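Local coordinates for amidase (Bacillus anthracis, PDB 5EWQ), which probably hydrolyses amide bonds as a serine hydrolase of the amidase signature family, at residues D123-A128 / T150-L155; E13-D18 / I401-T406; M450-E455 / E478-V483. One frame throughout, in Å; residues are numbered along the deposited sequence.

How the contacts relate
Contact 3 lies in the mixed sheet and contact 1 flanks it, just after its strand 118-122, on the opposite side of the centre of the chain and about 28 Å away by centres. Contact 1 packs a loop on helix 150-155; contact 3 pairs neighbouring strands 447-451 and 479-485. Contact 2, near the surface and about 26 Å and 27 Å from the other two by centres, ties residues 13-18 to the turn between helices 397-400 and 406-412. Along the chain contact 2 spans contact 1, whereas contact 3 opens after both have closed. Contact 3 thus joins two strands of the sheet, contact 1 packs helix and loop at its side, and contact 2 joins the N-terminal arm to the outside.

Contact 1. Residues D123-A128 / T150-L155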
# COMPACT_ATOMS: atom_id res chain seq x y z
N ASP A 123 4.94 4.99 -6.09
CA ASP A 123 5.51 5.85 -7.13
C ASP A 123 4.74 7.16 -7.30
O ASP A 123 5.19 8.06 -8.02
CB ASP A 123 5.56 5.09 -8.46
CG ASP A 123 6.36 5.83 -9.53
OD1 ASP A 123 7.60 5.79 -9.48
OD2 ASP A 123 5.73 6.45 -10.42
N ASN A 124 3.59 7.28 -6.64
CA ASN A 124 2.80 8.50 -6.71
C ASN A 124 2.99 9.39 -5.48
O ASN A 124 2.20 10.29 -5.23
CB ASN A 124 1.32 8.16 -6.88
CG ASN A 124 0.75 7.37 -5.72
OD1 ASN A 124 1.49 6.89 -4.86
ND2 ASN A 124 -0.57 7.23 -5.69
N VAL A 125 4.05 9.13 -4.72
CA VAL A 125 4.35 9.90 -3.52
C VAL A 125 5.58 10.79 -3.73
O VAL A 125 6.63 10.31 -4.16
CB VAL A 125 4.58 8.98 -2.31
CG1 VAL A 125 4.84 9.80 -1.06
CG2 VAL A 125 3.39 8.06 -2.11
N GLN A 126 5.44 12.07 -3.41
CA GLN A 126 6.48 13.06 -3.70
C GLN A 126 7.70 12.97 -2.80
O GLN A 126 7.58 12.81 -1.58
CB GLN A 126 5.90 14.47 -3.63
CG GLN A 126 4.92 14.81 -4.75
CD GLN A 126 4.35 16.21 -4.61
OE1 GLN A 126 3.43 16.58 -5.33
NE2 GLN A 126 4.90 16.99 -3.69
N THR A 127 8.87 13.07 -3.41
CA THR A 127 10.13 13.22 -2.68
C THR A 127 10.91 14.38 -3.29
O THR A 127 10.80 14.64 -4.49
CB THR A 127 10.98 11.94 -2.70
OG1 THR A 127 11.23 11.56 -4.06
CG2 THR A 127 10.27 10.81 -1.98
N ALA A 128 11.70 15.08 -2.48
CA ALA A 128 12.37 16.29 -2.93
C ALA A 128 13.77 16.03 -3.47
O ALA A 128 14.58 15.36 -2.84
CB ALA A 128 12.44 17.30 -1.79
N THR A 150 3.89 15.05 2.95
CA THR A 150 3.87 15.27 4.40
C THR A 150 4.16 13.98 5.16
O THR A 150 4.80 14.01 6.21
CB THR A 150 2.52 15.84 4.86
OG1 THR A 150 1.46 14.96 4.44
CG2 THR A 150 2.29 17.21 4.25
N ILE A 151 3.71 12.86 4.62
CA ILE A 151 3.96 11.56 5.24
C ILE A 151 5.44 11.20 5.14
O ILE A 151 5.97 10.50 6.01
CB ILE A 151 3.11 10.45 4.60
CG1 ILE A 151 3.37 10.36 3.09
CG2 ILE A 151 1.63 10.69 4.85
CD1 ILE A 151 2.59 9.27 2.40
N VAL A 152 6.11 11.68 4.10
CA VAL A 152 7.54 11.46 3.93
C VAL A 152 8.31 12.39 4.86
O VAL A 152 9.31 12.00 5.47
CB VAL A 152 7.98 11.69 2.47
CG1 VAL A 152 9.49 11.59 2.35
CG2 VAL A 152 7.29 10.69 1.55
N LYS A 153 7.84 13.63 4.97
CA LYS A 153 8.46 14.62 5.84
C LYS A 153 8.35 14.19 7.30
O LYS A 153 9.30 14.35 8.07
CB LYS A 153 7.80 15.99 5.64
CG LYS A 153 8.44 17.10 6.45
CD LYS A 153 7.77 18.44 6.17
N GLN A 154 7.21 13.63 7.67
CA GLN A 154 6.99 13.16 9.04
C GLN A 154 7.75 11.86 9.31
O GLN A 154 8.11 11.57 10.45
CB GLN A 154 5.50 12.96 9.31
CG GLN A 154 4.70 14.25 9.37
CD GLN A 154 3.21 14.00 9.59
OE1 GLN A 154 2.77 12.86 9.71
NE2 GLN A 154 2.44 15.08 9.65
N LEU A 155 8.01 11.09 8.26
CA LEU A 155 8.76 9.85 8.38
C LEU A 155 10.20 10.10 8.79
O LEU A 155 10.78 9.36 9.57
CB LEU A 155 8.71 9.06 7.07
CG LEU A 155 7.64 7.97 6.98
CD1 LEU A 155 7.71 7.25 5.64
CD2 LEU A 155 7.79 6.99 8.13
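Val-125 and Val-152 meet through methyls that their first torsions aim at each other. In Val-125, CG1 stands trans to the backbone N (chi1 -178°), and in Val-152 a similar turn (chi1 175°) leaves CG2 opposite the carbonyl carbon and beside N. Val-125 CG1 then rests 3.7 Å from Val-152 CG2, the two side chains crossing at a slant. Ile-151 comes in from one residue earlier on the helix: its CD1 reaches Val-125 CG1 at 4.2 Å, the side chains nearly perpendicular, so a single valine methyl is touched by two helix residues. Val-152 CG2 also lies 3.8 Å from Gln-126 O, a van der Waals contact with a backbone oxygen, and Val-152 CG1 grazes Thr-127 CG2 at 4.5 Å.

The interface is small, about 140 Å² in all and made largely of methyl contacts, and every touching residue is buried. Its polar groups look to other partners. Lys-165 NZ bonds both Val-125 O and Thr-127 OG1, while the amide of Gln-126 is held at OE1 by Tyr-374 and at NE2 by the carbonyl of Gln-147. These bonds fix the extended run from Val-125 to Thr-127 while the methyls seat it on the helix.

Helix 150-155 lies in the connection between the adjacent parallel strands 118-122 and 161-166, and the loop 123-128 directly follows the first of them. Together they form a beta-alpha-beta crossover of the amidase signature fold, whose members use a Ser-cisSer-Lys triad.

Contact 2. Residues E13-D18 / I401-T406; sequences ERIVYD and IKYGQT
The ring of Tyr-403 brings its hydroxyl up to Ile-15, with OH 4.2 Å from Ile-15 CD1, while one face of the same ring carries the aliphatic stem of Lys-402. CG of Lys-402 stands 3.9 Å above the plane of the Tyr-403 ring, displaced toward the rim. Outside the two segments, Tyr-183 forms a T-shaped (edge-to-face) pair with Tyr-403, and its hydroxyl is hydrogen-bonded to that of Tyr-17, whose own ring makes a cation-pi contact with Arg-399.

The centre of the contact is apolar. Ile-15 and Lys-402 reach toward each other tip to tip, Ile-15 CD1 lying 3.6 Å from Lys-402 CE. CG of Lys-402 is trans to its backbone N (chi1 176°), and the chain runs extended as far as CE before chi4 (62°) bends the ammonium aside, so that methylenes rather than charge face the isoleucine. Tyr-17 OH approaches the same stem more loosely, 4.4 Å from Lys-402 CD. Glu-13 extends past the other flank of the isoleucine and brings OE1 to 4.4 Å from Tyr-403 OH.

The lysine and tyrosine are presented by a type I beta turn, Ile-401 to Gly-404, closed by the bond from Gly-404 N to Ile-401 O. Facing it, Ile-15 to Tyr-17 run extended after an inverse gamma turn centred on Arg-14.

Glu-13 OE1 and Lys-402 NZ are 4.5 Å apart, opposite charges too distant for a salt bridge. Their attraction probably steers the partly exposed ends without locking them, and the direct join between the N-terminal arm and the turn rests mainly on the isoleucine methyl against the lysine methylenes.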
# COMPACT_ATOMS: atom_id res chain seq x y z
N GLU A 13 2.42 -9.74 -18.76
CA GLU A 13 3.56 -10.32 -19.46
C GLU A 13 4.86 -9.88 -18.80
O GLU A 13 4.87 -8.93 -18.01
CB GLU A 13 3.56 -9.92 -20.93
CG GLU A 13 2.24 -10.15 -21.65
CD GLU A 13 2.29 -9.73 -23.10
OE1 GLU A 13 1.24 -9.30 -23.63
OE2 GLU A 13 3.37 -9.84 -23.72
N ARG A 14 5.96 -10.56 -19.11
CA ARG A 14 7.25 -10.16 -18.57
C ARG A 14 7.80 -8.96 -19.32
O ARG A 14 8.68 -9.09 -20.18
CB ARG A 14 8.25 -11.32 -18.62
CG ARG A 14 8.06 -12.32 -17.49
CD ARG A 14 9.24 -13.28 -17.40
NE ARG A 14 9.14 -14.13 -16.21
CZ ARG A 14 9.66 -13.82 -15.03
NH1 ARG A 14 10.33 -12.68 -14.87
NH2 ARG A 14 9.53 -14.65 -14.00
N ILE A 15 7.28 -7.78 -18.99
CA ILE A 15 7.70 -6.54 -19.62
C ILE A 15 8.43 -5.65 -18.61
O ILE A 15 7.88 -5.33 -17.55
CB ILE A 15 6.51 -5.77 -20.21
CG1 ILE A 15 5.72 -6.66 -21.17
CG2 ILE A 15 6.99 -4.51 -20.92
CD1 ILE A 15 4.50 -5.98 -21.76
N VAL A 16 9.65 -5.26 -18.95
CA VAL A 16 10.46 -4.42 -18.06
C VAL A 16 11.06 -3.24 -18.81
O VAL A 16 11.84 -3.42 -19.75
CB VAL A 16 11.59 -5.23 -17.39
CG1 VAL A 16 12.50 -4.31 -16.59
CG2 VAL A 16 11.02 -6.33 -16.51
N TYR A 17 10.70 -2.03 -18.39
CA TYR A 17 11.21 -0.81 -19.00
C TYR A 17 12.29 -0.16 -18.15
O TYR A 17 12.20 -0.17 -16.92
CB TYR A 17 10.08 0.20 -19.23
CG TYR A 17 8.95 -0.29 -20.10
CD1 TYR A 17 9.19 -0.86 -21.34
CD2 TYR A 17 7.63 -0.17 -19.67
CE1 TYR A 17 8.15 -1.31 -22.13
CE2 TYR A 17 6.59 -0.62 -20.46
CZ TYR A 17 6.85 -1.18 -21.69
OH TYR A 17 5.81 -1.63 -22.47
N ASP A 18 13.31 0.39 -18.81
CA ASP A 18 14.34 1.21 -18.16
C ASP A 18 14.95 0.52 -16.94
O ASP A 18 14.76 0.96 -15.81
CB ASP A 18 13.75 2.56 -17.77
CG ASP A 18 14.82 3.58 -17.42
OD1 ASP A 18 15.99 3.36 -17.77
OD2 ASP A 18 14.47 4.62 -16.80
N ILE A 401 1.15 3.94 -23.93
CA ILE A 401 -0.17 3.41 -23.59
C ILE A 401 -0.44 2.09 -24.31
O ILE A 401 -1.33 2.00 -25.16
CB ILE A 401 -1.29 4.41 -23.95
CG1 ILE A 401 -1.00 5.10 -25.28
CG2 ILE A 401 -1.44 5.46 -22.85
CD1 ILE A 401 -2.15 5.93 -25.81
N LYS A 402 0.33 1.07 -23.94
CA LYS A 402 0.23 -0.25 -24.56
C LYS A 402 -1.20 -0.80 -24.49
O LYS A 402 -1.65 -1.47 -25.42
CB LYS A 402 1.19 -1.23 -23.88
CG LYS A 402 1.09 -2.66 -24.37
CD LYS A 402 1.98 -3.60 -23.57
CE LYS A 402 1.77 -5.04 -23.98
NZ LYS A 402 2.13 -5.28 -25.40
N TYR A 403 -1.89 -0.50 -23.40
CA TYR A 403 -3.25 -0.99 -23.22
C TYR A 403 -4.28 0.13 -23.35
O TYR A 403 -5.43 -0.02 -22.96
CB TYR A 403 -3.39 -1.68 -21.85
CG TYR A 403 -2.39 -2.79 -21.64
CD1 TYR A 403 -2.64 -4.07 -22.10
CD2 TYR A 403 -1.19 -2.55 -20.98
CE1 TYR A 403 -1.72 -5.09 -21.91
CE2 TYR A 403 -0.26 -3.56 -20.78
CZ TYR A 403 -0.54 -4.83 -21.25
OH TYR A 403 0.38 -5.84 -21.06
N GLY A 404 -3.85 1.26 -23.92
CA GLY A 404 -4.74 2.37 -24.18
C GLY A 404 -4.89 3.34 -23.02
O GLY A 404 -4.20 3.22 -22.01
N GLN A 405 -5.79 4.31 -23.19
CA GLN A 405 -6.03 5.32 -22.17
C GLN A 405 -7.49 5.77 -22.17
O GLN A 405 -7.79 6.95 -22.05
CB GLN A 405 -5.11 6.53 -22.38
CG GLN A 405 -5.15 7.10 -23.79
CD GLN A 405 -4.30 8.35 -23.95
OE1 GLN A 405 -3.69 8.82 -22.99
NE2 GLN A 405 -4.25 8.88 -25.16
N THR A 406 -8.39 4.80 -22.29
CA THR A 406 -9.82 5.07 -22.40
C THR A 406 -10.39 5.79 -21.17
O THR A 406 -11.25 6.66 -21.30
CB THR A 406 -10.61 3.77 -22.62
OG1 THR A 406 -10.02 3.02 -23.69
CG2 THR A 406 -12.07 4.07 -22.96

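Contact 3. Residues M450-E455 / E478-V483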
# COMPACT_ATOMS: atom_id res chain seq x y z
N MSE A 450 -13.51 -10.04 5.64
CA MSE A 450 -13.84 -10.44 4.27
C MSE A 450 -12.71 -11.25 3.65
O MSE A 450 -11.60 -11.27 4.17
CB MSE A 450 -14.14 -9.21 3.41
CG MSE A 450 -12.90 -8.61 2.76
SE MSE A 450 -13.23 -6.91 1.87
CE MSE A 450 -13.20 -5.76 3.44
N ILE A 451 -13.01 -11.91 2.53
CA ILE A 451 -11.98 -12.60 1.76
C ILE A 451 -11.52 -11.72 0.60
O ILE A 451 -12.33 -11.33 -0.24
CB ILE A 451 -12.48 -13.95 1.22
CG1 ILE A 451 -12.82 -14.89 2.37
CG2 ILE A 451 -11.45 -14.58 0.31
CD1 ILE A 451 -13.25 -16.27 1.93
N ASN A 452 -10.23 -11.42 0.57
CA ASN A 452 -9.64 -10.54 -0.44
C ASN A 452 -10.34 -9.18 -0.49
O ASN A 452 -10.51 -8.53 0.54
CB ASN A 452 -9.68 -11.20 -1.82
CG ASN A 452 -8.86 -12.48 -1.88
OD1 ASN A 452 -7.92 -12.65 -1.11
ND2 ASN A 452 -9.22 -13.37 -2.79
N ASN A 453 -10.74 -8.76 -1.69
CA ASN A 453 -11.34 -7.44 -1.86
C ASN A 453 -12.78 -7.48 -2.35
O ASN A 453 -13.19 -6.67 -3.18
CB ASN A 453 -10.49 -6.60 -2.83
CG ASN A 453 -10.45 -7.20 -4.22
OD1 ASN A 453 -10.52 -8.41 -4.39
ND2 ASN A 453 -10.33 -6.34 -5.23
N GLU A 454 -13.55 -8.43 -1.82
CA GLU A 454 -14.93 -8.62 -2.27
C GLU A 454 -15.88 -7.53 -1.78
O GLU A 454 -16.85 -7.20 -2.45
CB GLU A 454 -15.44 -10.00 -1.81
CG GLU A 454 -14.69 -11.16 -2.44
CD GLU A 454 -15.13 -12.50 -1.89
OE1 GLU A 454 -16.03 -12.53 -1.02
OE2 GLU A 454 -14.58 -13.54 -2.33
N GLU A 455 -15.59 -6.97 -0.60
CA GLU A 455 -16.45 -5.94 -0.03
C GLU A 455 -15.66 -4.71 0.42
O GLU A 455 -15.51 -4.47 1.62
CB GLU A 455 -17.25 -6.50 1.15
CG GLU A 455 -18.10 -7.72 0.82
CD GLU A 455 -19.20 -7.41 -0.17
OE1 GLU A 455 -19.70 -6.27 -0.17
OE2 GLU A 455 -19.57 -8.32 -0.95
N GLU A 478 -2.11 -19.90 -4.58
CA GLU A 478 -2.39 -18.48 -4.74
C GLU A 478 -2.80 -17.87 -3.40
O GLU A 478 -3.72 -18.36 -2.74
CB GLU A 478 -3.49 -18.26 -5.78
CG GLU A 478 -3.78 -16.80 -6.07
CD GLU A 478 -4.56 -16.60 -7.36
OE1 GLU A 478 -4.84 -17.61 -8.04
OE2 GLU A 478 -4.90 -15.44 -7.68
N PRO A 479 -2.11 -16.80 -3.00
CA PRO A 479 -2.32 -16.13 -1.71
C PRO A 479 -3.75 -15.62 -1.52
O PRO A 479 -4.34 -15.03 -2.43
CB PRO A 479 -1.34 -14.95 -1.76
CG PRO A 479 -0.28 -15.40 -2.71
CD PRO A 479 -0.99 -16.20 -3.75
N VAL A 480 -4.30 -15.87 -0.33
CA VAL A 480 -5.62 -15.36 0.03
C VAL A 480 -5.54 -14.65 1.37
O VAL A 480 -5.07 -15.22 2.36
CB VAL A 480 -6.67 -16.49 0.11
CG1 VAL A 480 -7.95 -15.99 0.75
CG2 VAL A 480 -6.94 -17.06 -1.28
N GLY A 481 -5.99 -13.41 1.42
CA GLY A 481 -5.93 -12.62 2.63
C GLY A 481 -7.29 -12.38 3.26
O GLY A 481 -8.32 -12.49 2.61
N ALA A 482 -7.28 -12.07 4.56
CA ALA A 482 -8.49 -11.72 5.27
C ALA A 482 -8.46 -10.24 5.64
O ALA A 482 -7.66 -9.82 6.47
CB ALA A 482 -8.65 -12.58 6.52
N VAL A 483 -9.34 -9.46 5.01
CA VAL A 483 -9.37 -8.02 5.24
C VAL A 483 -10.45 -7.64 6.25
O VAL A 483 -11.63 -7.96 6.07
CB VAL A 483 -9.61 -7.25 3.93
CG1 VAL A 483 -9.61 -5.75 4.19
CG2 VAL A 483 -8.55 -7.62 2.90
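Met-450, modelled as selenomethionine, and Val-483 lie side by side on one face of the sheet, pointing the same way. CG of Met-450 sits between its backbone N and carbonyl carbon (chi1 88°), and a bend at chi3 folds CE back to 3.7 Å from Val-483 CG1. Helix 230-235 covers this valine through Val-230. On the reverse face Ile-451 sends CG2 to Val-480 CG1, 3.8 Å away, beneath helix 329-341, whose Ala-332 and Val-331 touch the pair.

Between the faces the backbones join in antiparallel fashion. Met-450 and Val-483 form a hydrogen-bonded pair, with Met-450 N to Val-483 O at 2.8 Å and Val-483 N to Met-450 O at 3.0 Å; Ile-451 and Ala-482 are the next, non-hydrogen-bonded pair. Asn-452 ends the pairing with both main chain and side chain. Its N gives a nearly straight bond (175°) to Gly-481 O, at 3.0 Å. Its chi1 of -62° carries the side-chain amide onward, toward the start of the partner strand, where OD1 accepts Gly-481 N at 3.3 Å, the donor nearly in line with the C=O bond. The asparagine amide thus stands in for a backbone carbonyl just as its positive phi takes the chain out of the strand.

Strand 479-485 is paired on its other side with strand 466-473, placing this junction within the large mixed sheet, sandwiched by helices, of the amidase signature fold.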